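Local coordinates for penicillin-binding protein (Bacillus halodurans, PDB 3TG9) that probably binds penicillin and related beta-lactams covalently through an active-site serine, at residues His6-Glu12 with Phe30-Leu34; Cys297-Tyr303 with Ser318-Met324. All blocks are in the same frame, centred on the assembly; numbering follows the deposited sequence.

Interaction 1 of 2, residues His6-Glu12 with Phe30-Leu34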
# COMPACT_ATOMS: atom_id res chain seq x y z
N HIS B 6 8.96 -22.20 -25.82
CA HIS B 6 8.30 -21.46 -26.89
C HIS B 6 7.34 -20.42 -26.31
O HIS B 6 6.78 -19.59 -27.04
CB HIS B 6 7.57 -22.42 -27.83
CG HIS B 6 7.51 -21.94 -29.24
ND1 HIS B 6 6.71 -20.89 -29.64
CD2 HIS B 6 8.15 -22.37 -30.36
CE1 HIS B 6 6.86 -20.69 -30.94
NE2 HIS B 6 7.73 -21.58 -31.40
N LEU B 7 7.16 -20.46 -24.99
CA LEU B 7 6.36 -19.48 -24.25
C LEU B 7 6.87 -18.03 -24.35
O LEU B 7 6.07 -17.08 -24.31
CB LEU B 7 6.31 -19.88 -22.77
CG LEU B 7 5.85 -21.31 -22.48
CD1 LEU B 7 6.08 -21.69 -21.03
CD2 LEU B 7 4.39 -21.41 -22.82
N HIS B 8 8.18 -17.85 -24.46
CA HIS B 8 8.76 -16.51 -24.46
C HIS B 8 8.20 -15.66 -25.60
O HIS B 8 7.85 -14.48 -25.40
CB HIS B 8 10.29 -16.59 -24.55
CG HIS B 8 10.91 -17.40 -23.45
ND1 HIS B 8 11.51 -16.83 -22.35
CD2 HIS B 8 11.03 -18.74 -23.30
CE1 HIS B 8 11.97 -17.78 -21.56
NE2 HIS B 8 11.70 -18.95 -22.11
N THR B 9 8.13 -16.26 -26.78
CA THR B 9 7.64 -15.57 -27.97
C THR B 9 6.18 -15.21 -27.79
O THR B 9 5.74 -14.13 -28.19
CB THR B 9 7.78 -16.47 -29.21
OG1 THR B 9 9.12 -16.94 -29.31
CG2 THR B 9 7.41 -15.69 -30.46
N ILE B 10 5.43 -16.13 -27.19
CA ILE B 10 4.02 -15.91 -26.95
C ILE B 10 3.82 -14.68 -26.06
O ILE B 10 3.04 -13.78 -26.38
CB ILE B 10 3.36 -17.15 -26.31
CG1 ILE B 10 3.25 -18.29 -27.33
CG2 ILE B 10 1.98 -16.80 -25.76
CD1 ILE B 10 3.05 -19.67 -26.72
N MET B 11 4.54 -14.65 -24.95
CA MET B 11 4.42 -13.54 -24.00
C MET B 11 4.94 -12.22 -24.56
O MET B 11 4.37 -11.15 -24.30
CB MET B 11 5.09 -13.90 -22.68
CG MET B 11 4.24 -14.88 -21.89
SD MET B 11 4.96 -15.43 -20.36
CE MET B 11 4.85 -13.90 -19.40
N GLU B 12 6.01 -12.30 -25.35
CA GLU B 12 6.59 -11.13 -25.99
C GLU B 12 5.60 -10.54 -26.98
O GLU B 12 5.45 -9.32 -27.06
CB GLU B 12 7.88 -11.52 -26.71
CG GLU B 12 8.91 -10.40 -26.78
CD GLU B 12 10.33 -10.92 -26.57
OE1 GLU B 12 10.51 -12.16 -26.51
OE2 GLU B 12 11.26 -10.09 -26.45
N PHE B 30 7.75 -26.18 -19.62
CA PHE B 30 8.36 -24.99 -20.17
C PHE B 30 7.91 -23.83 -19.28
O PHE B 30 6.70 -23.64 -19.05
CB PHE B 30 7.89 -24.72 -21.60
CG PHE B 30 8.44 -25.68 -22.63
CD1 PHE B 30 9.16 -25.20 -23.72
CD2 PHE B 30 8.20 -27.04 -22.53
CE1 PHE B 30 9.66 -26.07 -24.68
CE2 PHE B 30 8.70 -27.91 -23.49
CZ PHE B 30 9.43 -27.42 -24.56
N ILE B 31 8.85 -23.06 -18.76
CA ILE B 31 8.51 -21.92 -17.91
C ILE B 31 9.13 -20.65 -18.45
O ILE B 31 10.30 -20.63 -18.81
CB ILE B 31 8.98 -22.14 -16.47
CG1 ILE B 31 8.56 -23.52 -15.98
CG2 ILE B 31 8.44 -21.02 -15.56
CD1 ILE B 31 8.75 -23.73 -14.50
N ALA B 32 8.34 -19.58 -18.51
CA ALA B 32 8.82 -18.34 -19.09
C ALA B 32 8.33 -17.09 -18.35
O ALA B 32 7.12 -16.91 -18.13
CB ALA B 32 8.44 -18.26 -20.56
N SER B 33 9.26 -16.23 -17.97
CA SER B 33 8.91 -14.98 -17.32
C SER B 33 9.20 -13.77 -18.20
O SER B 33 10.15 -13.79 -18.99
CB SER B 33 9.63 -14.86 -15.98
OG SER B 33 9.27 -15.94 -15.14
N LEU B 34 8.38 -12.73 -18.08
CA LEU B 34 8.60 -11.48 -18.80
C LEU B 34 8.15 -10.28 -17.95
O LEU B 34 7.41 -10.44 -16.97
CB LEU B 34 7.86 -11.48 -20.14
CG LEU B 34 8.18 -10.38 -21.15
CD1 LEU B 34 9.60 -10.51 -21.69
CD2 LEU B 34 7.17 -10.42 -22.29
O HOH W 1 12.24 -21.13 -20.46
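The methyl group of Ala32 sits squarely over one face of the His8 imidazole, with Ala32 CB 3.6 Å from the ring centroid and only 6° off the ring normal, a CH-pi contact. At the edge of the same ring, in its plane, a water lies 2.8 Å from His8 NE2; it donates to Ile31 O at 2.6 Å and so bridges helix and strand, between which no direct hydrogen bond is found. The Phe30 ring is approached obliquely by His6 N, 3.7 Å from Phe30 CD1. Helix 7-12 thus lies on strand 30-34, an outermost strand of the antiparallel sheet of the penicillin-binding protein/beta-lactamase fold; the two axes approach to 7.9 Å at -33°. Beside the imidazole, Leu7 CB presses on Ala32 CB at 3.5 Å, tighter than usual for two carbons, and the side chain of Leu7 runs on across Phe30 CB. One turn later Met11, its chain bent at chi3 (69°), turns its methyl onto the strand: Met11 CE reaches Leu34 CB at 3.9 Å, while Leu34 CD2 runs the other way to meet Met11 O at 3.5 Å. Leu7 also packs on Ile327 of helix 320-330.

Interaction 2 of 2, residues Cys297-Tyr303 with Ser318-Met324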
# COMPACT_ATOMS: atom_id res chain seq x y z
N CYS B 297 -4.22 -10.64 -13.43
CA CYS B 297 -4.99 -11.62 -14.20
C CYS B 297 -4.32 -12.99 -14.18
O CYS B 297 -3.12 -13.11 -13.92
CB CYS B 297 -5.28 -11.14 -15.63
SG CYS B 297 -3.84 -10.92 -16.68
N PHE B 298 -5.10 -14.03 -14.42
CA PHE B 298 -4.67 -15.39 -14.14
C PHE B 298 -5.55 -16.37 -14.90
O PHE B 298 -6.77 -16.25 -14.88
CB PHE B 298 -4.80 -15.65 -12.64
CG PHE B 298 -4.49 -17.06 -12.22
CD1 PHE B 298 -3.18 -17.54 -12.24
CD2 PHE B 298 -5.50 -17.91 -11.78
CE1 PHE B 298 -2.89 -18.83 -11.82
CE2 PHE B 298 -5.21 -19.19 -11.37
CZ PHE B 298 -3.90 -19.65 -11.39
N HIS B 299 -4.93 -17.32 -15.58
CA HIS B 299 -5.65 -18.43 -16.21
C HIS B 299 -4.85 -19.68 -16.00
O HIS B 299 -3.64 -19.68 -16.20
CB HIS B 299 -5.85 -18.22 -17.71
CG HIS B 299 -7.06 -17.42 -18.05
ND1 HIS B 299 -7.01 -16.07 -18.33
CD2 HIS B 299 -8.36 -17.78 -18.16
CE1 HIS B 299 -8.23 -15.63 -18.59
NE2 HIS B 299 -9.07 -16.65 -18.49
N SER B 300 -5.51 -20.75 -15.58
CA SER B 300 -4.82 -22.01 -15.40
C SER B 300 -5.77 -23.17 -15.70
O SER B 300 -6.97 -23.07 -15.44
CB SER B 300 -4.25 -22.12 -13.99
OG SER B 300 -3.24 -23.10 -13.93
N ALA B 301 -5.22 -24.26 -16.22
CA ALA B 301 -6.05 -25.36 -16.69
C ALA B 301 -5.34 -26.70 -16.68
O ALA B 301 -4.12 -26.77 -16.77
CB ALA B 301 -6.56 -25.06 -18.09
N PHE B 302 -6.13 -27.75 -16.54
CA PHE B 302 -5.64 -29.12 -16.68
C PHE B 302 -6.40 -29.77 -17.84
O PHE B 302 -7.63 -29.81 -17.85
CB PHE B 302 -5.88 -29.90 -15.40
CG PHE B 302 -5.43 -31.33 -15.47
CD1 PHE B 302 -6.31 -32.33 -15.83
CD2 PHE B 302 -4.11 -31.68 -15.18
CE1 PHE B 302 -5.89 -33.66 -15.90
CE2 PHE B 302 -3.69 -33.00 -15.25
CZ PHE B 302 -4.58 -33.99 -15.61
N TYR B 303 -5.66 -30.27 -18.82
CA TYR B 303 -6.25 -30.87 -20.00
C TYR B 303 -6.18 -32.39 -19.90
O TYR B 303 -5.14 -32.98 -20.14
CB TYR B 303 -5.53 -30.37 -21.25
CG TYR B 303 -5.47 -28.86 -21.33
CD1 TYR B 303 -6.43 -28.14 -22.04
CD2 TYR B 303 -4.48 -28.14 -20.69
CE1 TYR B 303 -6.38 -26.76 -22.12
CE2 TYR B 303 -4.42 -26.76 -20.76
CZ TYR B 303 -5.37 -26.08 -21.48
OH TYR B 303 -5.32 -24.70 -21.54
N SER B 318 -4.90 -7.32 -17.71
CA SER B 318 -5.41 -8.25 -18.71
C SER B 318 -4.31 -8.85 -19.57
O SER B 318 -3.19 -8.34 -19.60
CB SER B 318 -6.46 -7.58 -19.59
OG SER B 318 -5.94 -6.38 -20.14
N GLY B 319 -4.62 -9.93 -20.27
CA GLY B 319 -3.69 -10.54 -21.20
C GLY B 319 -3.45 -12.03 -21.02
O GLY B 319 -3.06 -12.72 -21.96
N ALA B 320 -3.66 -12.54 -19.80
CA ALA B 320 -3.38 -13.94 -19.52
C ALA B 320 -4.21 -14.88 -20.40
O ALA B 320 -3.78 -15.99 -20.70
CB ALA B 320 -3.61 -14.25 -18.05
N TYR B 321 -5.39 -14.44 -20.80
CA TYR B 321 -6.26 -15.28 -21.60
C TYR B 321 -5.69 -15.50 -23.00
O TYR B 321 -5.59 -16.63 -23.46
CB TYR B 321 -7.64 -14.66 -21.72
CG TYR B 321 -8.49 -15.39 -22.73
CD1 TYR B 321 -8.73 -14.85 -23.98
CD2 TYR B 321 -9.05 -16.62 -22.43
CE1 TYR B 321 -9.51 -15.51 -24.91
CE2 TYR B 321 -9.83 -17.30 -23.34
CZ TYR B 321 -10.05 -16.73 -24.58
OH TYR B 321 -10.84 -17.40 -25.50
N ASP B 322 -5.33 -14.41 -23.66
CA ASP B 322 -4.74 -14.48 -24.99
C ASP B 322 -3.47 -15.32 -25.00
O ASP B 322 -3.19 -16.03 -25.96
CB ASP B 322 -4.45 -13.08 -25.52
CG ASP B 322 -5.67 -12.19 -25.50
OD1 ASP B 322 -6.61 -12.47 -26.28
OD2 ASP B 322 -5.69 -11.23 -24.71
N VAL B 323 -2.70 -15.23 -23.92
CA VAL B 323 -1.49 -16.04 -23.79
C VAL B 323 -1.88 -17.49 -23.53
O VAL B 323 -1.23 -18.42 -24.03
CB VAL B 323 -0.55 -15.50 -22.70
CG1 VAL B 323 0.54 -16.52 -22.35
CG2 VAL B 323 0.07 -14.19 -23.15
N MET B 324 -2.95 -17.69 -22.77
CA MET B 324 -3.44 -19.04 -22.50
C MET B 324 -3.93 -19.75 -23.78
O MET B 324 -3.62 -20.92 -24.00
CB MET B 324 -4.55 -19.02 -21.45
CG MET B 324 -5.49 -20.22 -21.54
SD MET B 324 -5.51 -21.16 -20.00
CE MET B 324 -7.26 -21.46 -19.83
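With chi1 at 65°, Cys297 holds its sulfur between its own backbone N and carbonyl carbon, and from there the thiol reaches the start of helix 320-324. Ala320 N donates to Cys297 SG at 3.5 Å, with an N-H...S angle of 151°: a long but fairly straight bond to sulfur, placed just after the N-cap residue Gly319. The methyl of Ala320 rests against the same sulfur, Cys297 SG to Ala320 CB being 3.6 Å. Met324 carries its CG roughly anti to the backbone N, and the chain then bends at both chi2 and chi3, which lays its thioether across the strand at about a right angle to His299. There Met324 SD lies 3.7 Å from His299 CB, and Met324 CE lies 4.1 Å from Ala301 CB. Farther along, Tyr303 OH is 3.9 Å from Met324 SD, a packing contact; the hydroxyl is hydrogen-bonded to Glu328 of the same helix. Between the Cys297 sulfur and the Met324 thioether the imidazole of His299 fills the middle of the interface. Ala320 CB lies in plane at its edge, Tyr321 CD2 lies over one face, and the two aromatic rings cross obliquely, with centroids 5.5 Å apart and planes at 57°. Cys297, His299, Ala301 and Tyr303 all direct their CB atoms to the helix, whereas Phe298 and Ser300 point to the other side, where both meet Met237 of helix 234-245. A central antiparallel sheet covered by helices on both faces is the core architecture of the serine beta-lactamase and penicillin-binding protein fold.

In the fold
Both contacts lay a helix on the same antiparallel sheet, with centres about 13 Å apart. Along the chain, both segments of interaction 1, near the N-terminus, come before those of interaction 2, near the C-terminus. Strand 30-34 is outermost in the sheet, and strands 18-24 and 308-314 separate it from strand 296-303, consistent with interaction 1 being only partly buried and interaction 2 buried. The helices themselves meet: Ile10 CG2 lies 3.7 Å from Val323 CG1, so the N-terminal helix 7-13 and the C-terminal helix 320-330 touch each other. On the other face of strand 296-303, Phe298 lies near Ser55 and Lys58, a possible SxxK motif, without touching them.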